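Local coordinates for kynurenine formamidase (PDB 4CO9), which catalyses the zinc-dependent hydrolysis of N-formyl-L-kynurenine to L-kynurenine and formate, the second step of tryptophan breakdown through the kynurenine pathway, at residues D58-F63 with H163-F167; D74-Y78 with I142-G146; K68-D72 with P193-A199; F122-H128 with V149-L155. All coordinates share one frame; numbering follows the deposited sequence. Where two conformers were deposited one is given.

Contact 1 of 4, residues D58-F63 with H163-F167. With ZN (zinc ion), chain O; ZN (zinc ion), chain P.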
loop_
_atom_site.group_PDB
_atom_site.type_symbol
_atom_site.label_atom_id
_atom_site.label_comp_id
_atom_site.label_asym_id
_atom_site.label_seq_id
_atom_site.Cartn_x
_atom_site.Cartn_y
_atom_site.Cartn_z
ATOM N N ASP C 58 2.749 -10.345 6.524
ATOM C CA ASP C 58 2.455 -10.735 7.903
ATOM C C ASP C 58 3.356 -9.981 8.877
ATOM O O ASP C 58 4.554 -9.844 8.635
ATOM C CB ASP C 58 2.742 -12.206 8.136
ATOM C CG ASP C 58 1.832 -13.124 7.381
ATOM O OD1 ASP C 58 0.791 -12.698 6.846
ATOM O OD2 ASP C 58 2.188 -14.323 7.320
ATOM N N ALA C 59 2.783 -9.500 9.975
ATOM C CA ALA C 59 3.577 -8.995 11.099
ATOM C C ALA C 59 3.715 -10.137 12.110
ATOM O O ALA C 59 2.883 -11.042 12.121
ATOM C CB ALA C 59 2.892 -7.809 11.743
ATOM N N PRO C 60 4.761 -10.107 12.951
ATOM C CA PRO C 60 4.955 -11.181 13.922
ATOM C C PRO C 60 3.769 -11.332 14.886
ATOM O O PRO C 60 3.458 -12.444 15.316
ATOM C CB PRO C 60 6.231 -10.764 14.652
ATOM C CG PRO C 60 6.979 -9.968 13.639
ATOM C CD PRO C 60 5.940 -9.224 12.861
ATOM N N PHE C 61 3.062 -10.246 15.149
ATOM C CA PHE C 61 1.856 -10.306 15.971
ATOM C C PHE C 61 0.812 -11.312 15.453
ATOM O O PHE C 61 0.011 -11.826 16.244
ATOM C CB PHE C 61 1.249 -8.916 16.109
ATOM C CG PHE C 61 -0.050 -8.882 16.894
ATOM C CD1 PHE C 61 -0.101 -9.337 18.191
ATOM C CD2 PHE C 61 -1.213 -8.380 16.326
ATOM C CE1 PHE C 61 -1.286 -9.297 18.905
ATOM C CE2 PHE C 61 -2.399 -8.343 17.034
ATOM C CZ PHE C 61 -2.433 -8.806 18.333
ATOM N N HIS C 62 0.811 -11.586 14.145
ATOM C CA HIS C 62 -0.091 -12.570 13.549
ATOM C C HIS C 62 0.040 -13.944 14.217
ATOM O O HIS C 62 -0.965 -14.615 14.437
ATOM C CB HIS C 62 0.184 -12.705 12.059
ATOM C CG HIS C 62 -0.632 -13.746 11.369
ATOM N ND1 HIS C 62 -2.003 -13.793 11.448
ATOM C CD2 HIS C 62 -0.275 -14.752 10.546
ATOM C CE1 HIS C 62 -2.455 -14.798 10.727
ATOM N NE2 HIS C 62 -1.421 -15.396 10.162
ATOM N N PHE C 63 1.251 -14.328 14.580
ATOM C CA PHE C 63 1.488 -15.658 15.179
ATOM C C PHE C 63 2.155 -15.650 16.564
ATOM O O PHE C 63 2.412 -16.710 17.134
ATOM C CB PHE C 63 2.299 -16.502 14.203
ATOM C CG PHE C 63 3.506 -15.805 13.664
ATOM C CD1 PHE C 63 4.706 -15.841 14.358
ATOM C CD2 PHE C 63 3.436 -15.090 12.471
ATOM C CE1 PHE C 63 5.823 -15.197 13.861
ATOM C CE2 PHE C 63 4.555 -14.438 11.968
ATOM C CZ PHE C 63 5.741 -14.493 12.667
ATOM N N HIS C 163 6.637 -19.646 9.814
ATOM C CA HIS C 163 6.407 -18.255 10.248
ATOM C C HIS C 163 7.334 -17.894 11.417
ATOM O O HIS C 163 8.021 -16.875 11.397
ATOM C CB HIS C 163 4.975 -18.029 10.713
ATOM C CG HIS C 163 3.976 -17.902 9.610
ATOM N ND1 HIS C 163 3.363 -18.991 9.037
ATOM C CD2 HIS C 163 3.457 -16.811 8.995
ATOM C CE1 HIS C 163 2.500 -18.579 8.125
ATOM N NE2 HIS C 163 2.541 -17.262 8.077
ATOM N N HIS C 164 7.330 -18.739 12.437
ATOM C CA HIS C 164 8.110 -18.489 13.641
ATOM C C HIS C 164 9.609 -18.437 13.358
ATOM O O HIS C 164 10.293 -17.524 13.813
ATOM C CB HIS C 164 7.814 -19.550 14.716
ATOM C CG HIS C 164 6.561 -19.291 15.483
ATOM N ND1 HIS C 164 5.350 -19.850 15.139
ATOM C CD2 HIS C 164 6.328 -18.526 16.573
ATOM C CE1 HIS C 164 4.429 -19.443 15.993
ATOM N NE2 HIS C 164 4.996 -18.647 16.876
ATOM N N GLN C 165 10.119 -19.421 12.622
ATOM C CA GLN C 165 11.550 -19.493 12.378
ATOM C C GLN C 165 12.022 -18.349 11.493
ATOM O O GLN C 165 13.095 -17.784 11.727
ATOM C CB GLN C 165 11.944 -20.850 11.798
ATOM C CG GLN C 165 11.923 -21.970 12.829
ATOM C CD GLN C 165 12.796 -21.652 14.033
ATOM O OE1 GLN C 165 13.988 -21.385 13.892
ATOM N NE2 GLN C 165 12.200 -21.654 15.218
ATOM N N LEU C 166 11.219 -17.997 10.491
ATOM C CA LEU C 166 11.575 -16.893 9.611
ATOM C C LEU C 166 11.746 -15.614 10.405
ATOM O O LEU C 166 12.810 -14.986 10.358
ATOM C CB LEU C 166 10.536 -16.710 8.497
ATOM C CG LEU C 166 10.563 -17.782 7.414
ATOM C CD1 LEU C 166 9.326 -17.697 6.526
ATOM C CD2 LEU C 166 11.827 -17.689 6.579
ATOM N N PHE C 167 10.739 -15.247 11.184
ATOM C CA PHE C 167 10.853 -14.020 11.957
ATOM C C PHE C 167 11.933 -14.113 13.062
ATOM O O PHE C 167 12.581 -13.110 13.364
ATOM C CB PHE C 167 9.493 -13.454 12.420
ATOM C CG PHE C 167 8.907 -12.408 11.466
ATOM C CD1 PHE C 167 9.384 -11.109 11.462
ATOM C CD2 PHE C 167 7.888 -12.730 10.576
ATOM C CE1 PHE C 167 8.847 -10.150 10.608
ATOM C CE2 PHE C 167 7.344 -11.772 9.721
ATOM C CZ PHE C 167 7.825 -10.484 9.741
HETATM ZN ZN ZN O . 1.252 -15.981 6.731
HETATM ZN ZN ZN P . -0.807 -13.758 6.054
HETATM O O HOH W 1 -0.679 -15.507 7.120
HETATM O O HOH W 2 -0.115 -18.075 6.329
#

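Contact 2 of 4, residues D74-Y78 with I142-G146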
loop_
_atom_site.group_PDB
_atom_site.type_symbol
_atom_site.label_atom_id
_atom_site.label_comp_id
_atom_site.label_asym_id
_atom_site.label_seq_id
_atom_site.Cartn_x
_atom_site.Cartn_y
_atom_site.Cartn_z
ATOM N N ASP C 74 10.249 -2.423 9.932
ATOM C CA ASP C 74 11.197 -1.568 9.229
ATOM C C ASP C 74 10.835 -1.459 7.740
ATOM O O ASP C 74 10.906 -2.437 7.000
ATOM C CB ASP C 74 12.587 -2.169 9.422
ATOM C CG ASP C 74 13.675 -1.391 8.737
ATOM O OD1 ASP C 74 13.397 -0.336 8.144
ATOM O OD2 ASP C 74 14.828 -1.863 8.803
ATOM N N ILE C 75 10.475 -0.265 7.289
ATOM C CA ILE C 75 10.075 -0.093 5.879
ATOM C C ILE C 75 11.179 -0.396 4.855
ATOM O O ILE C 75 10.854 -0.774 3.729
ATOM C CB ILE C 75 9.464 1.296 5.591
ATOM C CG1 ILE C 75 10.457 2.418 5.924
ATOM C CG2 ILE C 75 8.150 1.452 6.355
ATOM C CD1 ILE C 75 9.964 3.790 5.514
ATOM N N GLN C 76 12.458 -0.297 5.253
ATOM C CA GLN C 76 13.575 -0.581 4.318
ATOM C C GLN C 76 13.520 -2.007 3.819
ATOM O O GLN C 76 13.999 -2.282 2.739
ATOM C CB GLN C 76 14.930 -0.249 5.023
ATOM C CG GLN C 76 15.055 1.069 5.863
ATOM C CD GLN C 76 14.623 2.327 5.132
ATOM O OE1 GLN C 76 14.898 2.504 3.939
ATOM N NE2 GLN C 76 13.936 3.203 5.847
ATOM N N VAL C 77 12.971 -2.905 4.632
ATOM C CA VAL C 77 12.875 -4.302 4.276
ATOM C C VAL C 77 12.026 -4.528 3.028
ATOM O O VAL C 77 12.312 -5.420 2.212
ATOM C CB VAL C 77 12.276 -5.111 5.447
ATOM C CG1 VAL C 77 11.954 -6.536 5.018
ATOM C CG2 VAL C 77 13.246 -5.149 6.616
ATOM N N TYR C 78 11.013 -3.686 2.859
ATOM C CA TYR C 78 9.996 -3.912 1.837
ATOM C C TYR C 78 10.223 -3.154 0.522
ATOM O O TYR C 78 9.355 -3.179 -0.347
ATOM C CB TYR C 78 8.623 -3.565 2.415
ATOM C CG TYR C 78 8.269 -4.404 3.604
ATOM C CD1 TYR C 78 7.701 -5.662 3.438
ATOM C CD2 TYR C 78 8.544 -3.976 4.895
ATOM C CE1 TYR C 78 7.385 -6.460 4.533
ATOM C CE2 TYR C 78 8.241 -4.765 5.995
ATOM C CZ TYR C 78 7.653 -6.011 5.807
ATOM O OH TYR C 78 7.343 -6.809 6.893
ATOM N N ILE C 142 19.425 -12.491 3.621
ATOM C CA ILE C 142 18.083 -12.308 3.085
ATOM C C ILE C 142 17.149 -11.844 4.198
ATOM O O ILE C 142 17.086 -12.462 5.249
ATOM C CB ILE C 142 17.590 -13.594 2.395
ATOM C CG1 ILE C 142 18.372 -13.765 1.088
ATOM C CG2 ILE C 142 16.090 -13.543 2.132
ATOM C CD1 ILE C 142 18.277 -15.121 0.460
ATOM N N ARG C 143 16.433 -10.747 3.939
ATOM C CA ARG C 143 15.571 -10.103 4.924
ATOM C C ARG C 143 14.080 -10.264 4.638
ATOM O O ARG C 143 13.254 -9.957 5.494
ATOM C CB ARG C 143 15.883 -8.615 4.995
ATOM C CG ARG C 143 17.333 -8.269 5.282
ATOM C CD ARG C 143 17.540 -6.776 5.105
ATOM N NE ARG C 143 17.096 -6.036 6.289
ATOM C CZ ARG C 143 16.817 -4.737 6.317
ATOM N NH1 ARG C 143 16.918 -4.010 5.218
ATOM N NH2 ARG C 143 16.426 -4.162 7.451
ATOM N N LEU C 144 13.737 -10.720 3.446
ATOM C CA LEU C 144 12.342 -10.893 3.071
ATOM C C LEU C 144 12.203 -12.076 2.137
ATOM O O LEU C 144 12.968 -12.233 1.191
ATOM C CB LEU C 144 11.815 -9.625 2.393
ATOM C CG LEU C 144 10.428 -9.702 1.747
ATOM C CD1 LEU C 144 9.273 -9.627 2.728
ATOM C CD2 LEU C 144 10.262 -8.615 0.705
ATOM N N ILE C 145 11.194 -12.893 2.415
ATOM C CA ILE C 145 10.821 -14.008 1.574
ATOM C C ILE C 145 9.378 -13.800 1.137
ATOM O O ILE C 145 8.507 -13.440 1.950
ATOM C CB ILE C 145 11.033 -15.364 2.296
ATOM C CG1 ILE C 145 10.926 -16.531 1.324
ATOM C CG2 ILE C 145 10.034 -15.586 3.423
ATOM C CD1 ILE C 145 12.178 -16.763 0.528
ATOM N N GLY C 146 9.142 -14.001 -0.161
ATOM C CA GLY C 146 7.806 -13.895 -0.726
ATOM C C GLY C 146 7.433 -15.181 -1.422
ATOM O O GLY C 146 8.297 -15.823 -2.026
HETATM O O HOH W 3 17.020 -1.133 7.958
#

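Contact 3 of 4, residues K68-D72 with P193-A199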
loop_
_atom_site.group_PDB
_atom_site.type_symbol
_atom_site.label_atom_id
_atom_site.label_comp_id
_atom_site.label_asym_id
_atom_site.label_seq_id
_atom_site.Cartn_x
_atom_site.Cartn_y
_atom_site.Cartn_z
ATOM N N LYS C 68 5.950 -7.891 17.067
ATOM C CA LYS C 68 5.766 -6.567 16.484
ATOM C C LYS C 68 4.461 -6.457 15.708
ATOM O O LYS C 68 4.034 -7.407 15.043
ATOM C CB LYS C 68 6.906 -6.219 15.521
ATOM C CG LYS C 68 8.222 -5.813 16.163
ATOM C CD LYS C 68 9.162 -5.291 15.070
ATOM C CE LYS C 68 10.466 -4.750 15.614
ATOM N N LYS C 69 3.862 -5.277 15.793
ATOM C CA LYS C 69 2.718 -4.910 14.962
ATOM C C LYS C 69 3.243 -4.266 13.686
ATOM O O LYS C 69 4.419 -3.923 13.595
ATOM C CB LYS C 69 1.818 -3.906 15.670
ATOM C CG LYS C 69 1.437 -4.255 17.104
ATOM C CD LYS C 69 0.565 -5.489 17.180
ATOM C CE LYS C 69 -0.324 -5.490 18.417
ATOM N NZ LYS C 69 0.462 -5.597 19.666
ATOM N N VAL C 70 2.358 -4.076 12.709
ATOM C CA VAL C 70 2.770 -3.635 11.383
ATOM C C VAL C 70 3.607 -2.357 11.399
ATOM O O VAL C 70 4.636 -2.293 10.733
ATOM C CB VAL C 70 1.559 -3.454 10.446
ATOM C CG1 VAL C 70 1.928 -2.617 9.226
ATOM C CG2 VAL C 70 1.039 -4.807 10.014
ATOM N N LEU C 71 3.164 -1.341 12.120
ATOM C CA LEU C 71 3.840 -0.059 12.074
ATOM C C LEU C 71 5.248 -0.125 12.686
ATOM O O LEU C 71 6.094 0.714 12.374
ATOM C CB LEU C 71 3.004 1.028 12.751
ATOM C CG LEU C 71 3.485 2.480 12.651
ATOM C CD1 LEU C 71 3.715 2.913 11.212
ATOM C CD2 LEU C 71 2.494 3.413 13.323
ATOM N N ASP C 72 5.498 -1.125 13.532
ATOM C CA ASP C 72 6.831 -1.342 14.123
ATOM C C ASP C 72 7.814 -1.926 13.106
ATOM O O ASP C 72 9.020 -1.960 13.359
ATOM C CB ASP C 72 6.765 -2.325 15.305
ATOM C CG ASP C 72 5.800 -1.907 16.408
ATOM O OD1 ASP C 72 5.700 -0.699 16.678
ATOM O OD2 ASP C 72 5.129 -2.809 17.007
ATOM N N PRO C 193 3.807 -2.223 3.639
ATOM C CA PRO C 193 2.583 -2.281 4.450
ATOM C C PRO C 193 2.004 -0.901 4.683
ATOM O O PRO C 193 2.746 0.088 4.726
ATOM C CB PRO C 193 3.041 -2.867 5.783
ATOM C CG PRO C 193 4.521 -2.763 5.816
ATOM C CD PRO C 193 5.024 -2.507 4.420
ATOM N N LEU C 194 0.688 -0.844 4.841
ATOM C CA LEU C 194 0.038 0.352 5.319
ATOM C C LEU C 194 0.524 0.647 6.735
ATOM O O LEU C 194 1.002 -0.249 7.434
ATOM C CB LEU C 194 -1.482 0.170 5.293
ATOM C CG LEU C 194 -2.108 -0.086 3.911
ATOM C CD1 LEU C 194 -3.613 -0.263 4.063
ATOM C CD2 LEU C 194 -1.817 1.061 2.957
ATOM N N ALA C 195 0.404 1.901 7.160
ATOM C CA ALA C 195 0.934 2.328 8.451
ATOM C C ALA C 195 0.012 1.932 9.615
ATOM O O ALA C 195 -0.424 2.775 10.373
ATOM C CB ALA C 195 1.170 3.830 8.437
ATOM N N LEU C 196 -0.258 0.635 9.757
ATOM C CA LEU C 196 -1.255 0.159 10.711
ATOM C C LEU C 196 -0.647 -0.037 12.087
ATOM O O LEU C 196 0.150 -0.949 12.278
ATOM C CB LEU C 196 -1.860 -1.152 10.218
ATOM C CG LEU C 196 -2.740 -1.011 8.985
ATOM C CD1 LEU C 196 -2.864 -2.326 8.231
ATOM C CD2 LEU C 196 -4.106 -0.488 9.387
ATOM N N SER C 197 -1.004 0.831 13.026
ATOM C CA SER C 197 -0.408 0.828 14.364
ATOM C C SER C 197 -0.509 -0.509 15.067
ATOM O O SER C 197 0.425 -0.930 15.731
ATOM C CB SER C 197 -1.063 1.902 15.249
ATOM O OG SER C 197 -0.931 3.202 14.697
ATOM N N ASP C 198 -1.657 -1.171 14.936
ATOM C CA ASP C 198 -1.986 -2.280 15.820
ATOM C C ASP C 198 -2.181 -3.608 15.117
ATOM O O ASP C 198 -2.572 -4.580 15.751
ATOM C CB ASP C 198 -3.251 -1.932 16.604
ATOM C CG ASP C 198 -3.105 -0.648 17.393
ATOM O OD1 ASP C 198 -2.105 -0.501 18.087
ATOM O OD2 ASP C 198 -3.978 0.226 17.297
ATOM N N ALA C 199 -1.931 -3.662 13.813
ATOM C CA ALA C 199 -2.329 -4.810 13.020
ATOM C C ALA C 199 -1.323 -5.957 12.974
ATOM O O ALA C 199 -0.126 -5.771 13.198
ATOM C CB ALA C 199 -2.702 -4.366 11.596
HETATM O O HOH W 4 2.593 0.258 16.664
#

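Contact 4 of 4, residues F122-H128 with V149-L155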
loop_
_atom_site.group_PDB
_atom_site.type_symbol
_atom_site.label_atom_id
_atom_site.label_comp_id
_atom_site.label_asym_id
_atom_site.label_seq_id
_atom_site.Cartn_x
_atom_site.Cartn_y
_atom_site.Cartn_z
ATOM N N PHE C 122 -9.593 -20.513 -2.752
ATOM C CA PHE C 122 -8.615 -20.843 -1.736
ATOM C C PHE C 122 -8.127 -22.268 -1.977
ATOM O O PHE C 122 -8.939 -23.173 -2.124
ATOM C CB PHE C 122 -9.211 -20.690 -0.340
ATOM C CG PHE C 122 -8.172 -20.572 0.726
ATOM C CD1 PHE C 122 -7.471 -19.388 0.889
ATOM C CD2 PHE C 122 -7.852 -21.660 1.531
ATOM C CE1 PHE C 122 -6.495 -19.290 1.858
ATOM C CE2 PHE C 122 -6.880 -21.563 2.506
ATOM C CZ PHE C 122 -6.198 -20.380 2.666
ATOM N N PRO C 123 -6.796 -22.474 -2.025
ATOM C CA PRO C 123 -6.284 -23.824 -2.308
ATOM C C PRO C 123 -6.543 -24.845 -1.199
ATOM O O PRO C 123 -6.731 -24.483 -0.049
ATOM C CB PRO C 123 -4.779 -23.607 -2.468
ATOM C CG PRO C 123 -4.483 -22.410 -1.627
ATOM C CD PRO C 123 -5.706 -21.531 -1.718
ATOM N N ASP C 124 -6.548 -26.121 -1.571
ATOM C CA ASP C 124 -6.702 -27.207 -0.612
ATOM C C ASP C 124 -5.358 -27.628 -0.041
ATOM O O ASP C 124 -5.284 -28.070 1.098
ATOM C CB ASP C 124 -7.386 -28.396 -1.289
ATOM C CG ASP C 124 -8.797 -28.065 -1.732
ATOM O OD1 ASP C 124 -9.566 -27.531 -0.905
ATOM O OD2 ASP C 124 -9.134 -28.339 -2.902
ATOM N N ILE C 125 -4.303 -27.522 -0.848
ATOM C CA ILE C 125 -2.942 -27.815 -0.405
ATOM C C ILE C 125 -1.978 -26.867 -1.114
ATOM O O ILE C 125 -2.218 -26.480 -2.254
ATOM C CB ILE C 125 -2.554 -29.289 -0.713
ATOM C CG1 ILE C 125 -1.189 -29.638 -0.115
ATOM C CG2 ILE C 125 -2.544 -29.557 -2.209
ATOM C CD1 ILE C 125 -0.876 -31.122 -0.144
ATOM N N ILE C 126 -0.896 -26.498 -0.439
ATOM C CA ILE C 126 0.165 -25.701 -1.063
ATOM C C ILE C 126 1.533 -26.259 -0.699
ATOM O O ILE C 126 1.659 -27.011 0.260
ATOM C CB ILE C 126 0.110 -24.225 -0.612
ATOM C CG1 ILE C 126 0.345 -24.120 0.906
ATOM C CG2 ILE C 126 -1.219 -23.601 -1.033
ATOM C CD1 ILE C 126 0.560 -22.708 1.415
ATOM N N PRO C 127 2.569 -25.876 -1.458
ATOM C CA PRO C 127 3.918 -26.177 -1.013
ATOM C C PRO C 127 4.275 -25.257 0.129
ATOM O O PRO C 127 4.059 -24.057 0.028
ATOM C CB PRO C 127 4.782 -25.864 -2.241
ATOM C CG PRO C 127 3.830 -25.746 -3.377
ATOM C CD PRO C 127 2.581 -25.204 -2.762
ATOM N N HIS C 128 4.816 -25.804 1.209
ATOM C CA HIS C 128 5.209 -24.984 2.347
ATOM C C HIS C 128 6.726 -24.840 2.370
ATOM O O HIS C 128 7.424 -25.527 1.633
ATOM C CB HIS C 128 4.703 -25.594 3.646
ATOM C CG HIS C 128 5.207 -26.980 3.897
ATOM N ND1 HIS C 128 4.619 -28.095 3.340
ATOM C CD2 HIS C 128 6.240 -27.430 4.645
ATOM C CE1 HIS C 128 5.260 -29.176 3.749
ATOM N NE2 HIS C 128 6.253 -28.800 4.532
ATOM N N VAL C 149 1.695 -18.143 -2.901
ATOM C CA VAL C 149 0.605 -18.879 -2.267
ATOM C C VAL C 149 0.250 -18.179 -0.939
ATOM O O VAL C 149 0.964 -17.276 -0.511
ATOM C CB VAL C 149 0.982 -20.355 -2.022
ATOM C CG1 VAL C 149 0.941 -21.129 -3.327
ATOM C CG2 VAL C 149 2.361 -20.458 -1.386
ATOM N N PRO C 150 -0.870 -18.558 -0.300
ATOM C CA PRO C 150 -1.341 -17.776 0.868
ATOM C C PRO C 150 -0.540 -17.932 2.142
ATOM O O PRO C 150 -0.735 -17.150 3.070
ATOM C CB PRO C 150 -2.753 -18.309 1.106
ATOM C CG PRO C 150 -3.166 -18.899 -0.188
ATOM C CD PRO C 150 -1.921 -19.462 -0.798
ATOM N N SER C 151 0.321 -18.938 2.211
ATOM C CA SER C 151 1.052 -19.198 3.429
ATOM C C SER C 151 2.444 -19.770 3.174
ATOM O O SER C 151 2.700 -20.369 2.127
ATOM C CB SER C 151 0.266 -20.154 4.313
ATOM O OG SER C 151 0.834 -20.201 5.617
ATOM N N VAL C 152 3.327 -19.555 4.142
ATOM C CA VAL C 152 4.640 -20.223 4.168
ATOM C C VAL C 152 4.592 -21.546 4.948
ATOM O O VAL C 152 5.552 -22.311 4.910
ATOM C CB VAL C 152 5.748 -19.321 4.750
ATOM C CG1 VAL C 152 5.939 -18.089 3.876
ATOM C CG2 VAL C 152 5.456 -18.934 6.195
ATOM N N ASP C 153 3.489 -21.804 5.654
ATOM C CA ASP C 153 3.277 -23.066 6.370
ATOM C C ASP C 153 2.107 -23.823 5.760
ATOM O O ASP C 153 1.283 -23.232 5.027
ATOM C CB ASP C 153 2.974 -22.800 7.839
ATOM C CG ASP C 153 4.218 -22.554 8.652
ATOM O OD1 ASP C 153 5.064 -23.466 8.732
ATOM O OD2 ASP C 153 4.351 -21.452 9.215
ATOM N N PRO C 154 2.005 -25.133 6.055
ATOM C CA PRO C 154 0.866 -25.873 5.520
ATOM C C PRO C 154 -0.446 -25.252 5.991
ATOM O O PRO C 154 -0.520 -24.721 7.103
ATOM C CB PRO C 154 1.048 -27.285 6.097
ATOM C CG PRO C 154 2.507 -27.387 6.398
ATOM C CD PRO C 154 2.904 -26.002 6.828
ATOM N N LEU C 155 -1.468 -25.346 5.155
ATOM C CA LEU C 155 -2.741 -24.675 5.424
ATOM C C LEU C 155 -3.423 -25.148 6.714
ATOM O O LEU C 155 -4.128 -24.376 7.357
ATOM C CB LEU C 155 -3.692 -24.863 4.243
ATOM C CG LEU C 155 -3.200 -24.329 2.897
ATOM C CD1 LEU C 155 -4.222 -24.655 1.817
ATOM C CD2 LEU C 155 -2.917 -22.835 2.952
HETATM O O HOH W 5 -0.994 -27.186 2.784
HETATM O O HOH W 6 4.887 -21.520 0.909
#

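Contact 1 of 4, residues D58-F63 with H163-F167
Asp-58 and His-163 meet at one metal of the binuclear zinc centre, joining the end of strand 56-58 to helix 161-168. The Asp-58 carboxylate bridges the two ions: its OD2 binds the zinc of chain O at 2.0 Å, and its OD1 that of chain P. NE2 of His-163 binds the chain O zinc at 2.3 Å, with OD2 of Asp-58 in plane at its ring edge. Water 1 bridges both metals, and His-52, His-56 and Glu-175 supply the other protein ligands. Asp-153 accepts a hydrogen bond from ND1 of His-163, fixing that ring's rotation. His-62, the probable proton donor/acceptor, follows on the same loop as Asp-58.

Behind the metals lies an aromatic cluster. CG of Phe-63 lies between its backbone N and carbonyl carbon (chi1 49°), and the ring faces the helix, where CB of His-163 makes a CH-pi contact over one face, 3.8 Å from the Phe-63 ring centroid. Phe-63 also turns its edge to the face of His-164 in a T-shaped pair, planes 66° apart, and packs obliquely on Phe-167. Pro-60 closes the far end: its CG sits over the Phe-167 face, 3.4 Å from CD1 of Phe-167.

Contact 2 of 4, residues D74-Y78 with I142-G146
Val-77 and Arg-143 bring the two backbones to 6.4 Å between their CA atoms, where the 3-10 turn 75-77 passes the residue just ahead of strand 144-147 of the mixed sheet. No backbone hydrogen bond joins the segments, so side chains carry the contact. In one of its two conformers, Arg-143 bends at chi3 (81°) and lays its guanidinium across Val-77: CG2 of Val-77 lies over one face, 3.4 Å from NH2 of Arg-143. That NH2 makes a salt bridge to OD2 of Asp-74 at 3.1 Å. The hydrogen bond within this bridge is weak, with an N-H...O angle of 133°, and carboxylate and guanidinium planes stand 63° apart. Water 3 links the same two atoms, donating to OD2 of Asp-74. OD1 of Asp-74 takes the backbone N of Gln-76 at 3.0 Å from above the carboxylate plane in an Asx turn. Deeper in, Leu-144 touches CG1 of Val-77 with its CB and CE1 of Tyr-78 with its CD1, both at 4.1 Å. The Tyr-78 hydroxyl is hydrogen-bonded to His-172 on strand 172-175. Asp-74 thus spends one oxygen on its turn and the other on Arg-143 and water 3, with apolar contacts toward the sheet.

Contact 3 of 4, residues K68-D72 with P193-A199
Val-70 is driven into the loop 193-199, and this is the tight part of the contact. Its CG1, anti to the backbone N at 163°, comes 3.1 Å from the carbonyl O of Leu-194 and 3.6 Å from CB of Pro-193. The other methyl, CG2, turns to Ala-199, and CB of Val-70 faces Leu-196. Around this buried branched side chain the backbones are pinned twice. The N of Val-70 donates to O of Ala-199 at 3.0 Å, with the donor tilted 22° from the carbonyl plane. The N of Leu-71 gives a weak bond to O of Leu-196. The loop itself bends through an inverse gamma turn centred on Ala-195.

Farther out, Leu-71 spreads its methyls between two residues: CD1 rests on CB of Ala-195, while CD2 lies 3.7 Å from OG of Ser-197. That hydroxyl is hydrogen-bonded to Asn-16 of the second subunit, whose Arg-205 also packs on Leu-71 and Ala-195. The solvent side is looser. Lys-69 runs its CB past O of Ser-197 and its bent chain along Asp-198, but its NZ remains 5.9 Å from OD1 of Asp-198. Its amine makes a cation-pi contact with Phe-61. Asp-72 reaches the loop through water 4, which donates to O of Ser-197 at 2.6 Å and, by a long bond, to OD1 of Asp-72, while OD2 of Asp-72 takes the N of Lys-69. The contact thus changes from direct backbone hydrogen bonds around an apolar side chain to a single water bridge at its outer edge, joining two loops that border the dimer interface.

Contact 4 of 4, residues F122-H128 with V149-L155
Ile-126 points straight into the curve of the loop 149-155, with Val-149, Ser-151 and Leu-155 around it; here the loop leading to strand 128-129 packs on the one between strand 144-147 and helix 161-168. CG1 of Ile-126 lies between the backbone N and the carbonyl carbon (chi1 63°), which carries CD1 to 3.2 Å from O of Ser-151 and leaves CG2 facing CG1 of Val-149, 4.0 Å away. CD1 of Ile-126 also meets CD2 of Leu-155, whose side chain crosses that of Ile-126 at about a right angle.

On one flank Leu-155 and Phe-122 slide past each other in opposite directions. CD1 of Leu-155 comes 3.1 Å from O of Pro-123. The rings of Pro-123 and Pro-150 approach through CD of Pro-123 and CG of Pro-150, 4.0 Å apart, and CE1 of Phe-122 touches CG of Pro-150 at 3.9 Å. The Phe-122 ring also meets that of Trp-22, a substrate-binding residue. On the other flank CG of Pro-154 lies over one face of the His-128 ring in a CH-pi contact, 3.9 Å from its centroid.

No direct hydrogen bond crosses between the loops. Water 5 accepts from N of Ile-126 and N of Leu-155, and water 6 donates to O of Pro-127 and O of Ser-151. Within its own loop, OG of Ser-151 accepts from N of Asp-153 in an ST turn. Adhesion is thus apolar, with water meeting backbone polar groups on both loops, and loop 149-155 carries a second-shell residue of the zinc site.

How the contacts relate
Contact 1 holds the zinc pair, and the other three each touch it. Contact 4 supplies its second shell: OD2 of Asp-153 lies 2.7 Å from ND1 of His-163, and the nearest atom of the Ser-151 side chain is about 4 Å from a zinc ion. Contact 3 joins through the loop 58-72, where N of Phe-61 is 3.0 Å from O of Lys-68. Contact 2 packs Ile-145 against Leu-166 of the helix and, through Tyr-78, against Pro-193 of contact 3. Contacts 3 and 4 lie on opposite sides of the chain's centre, their own centres about 24 Å apart. Contacts 1, 2 and 3 also touch the second subunit, whereas contact 4 does not.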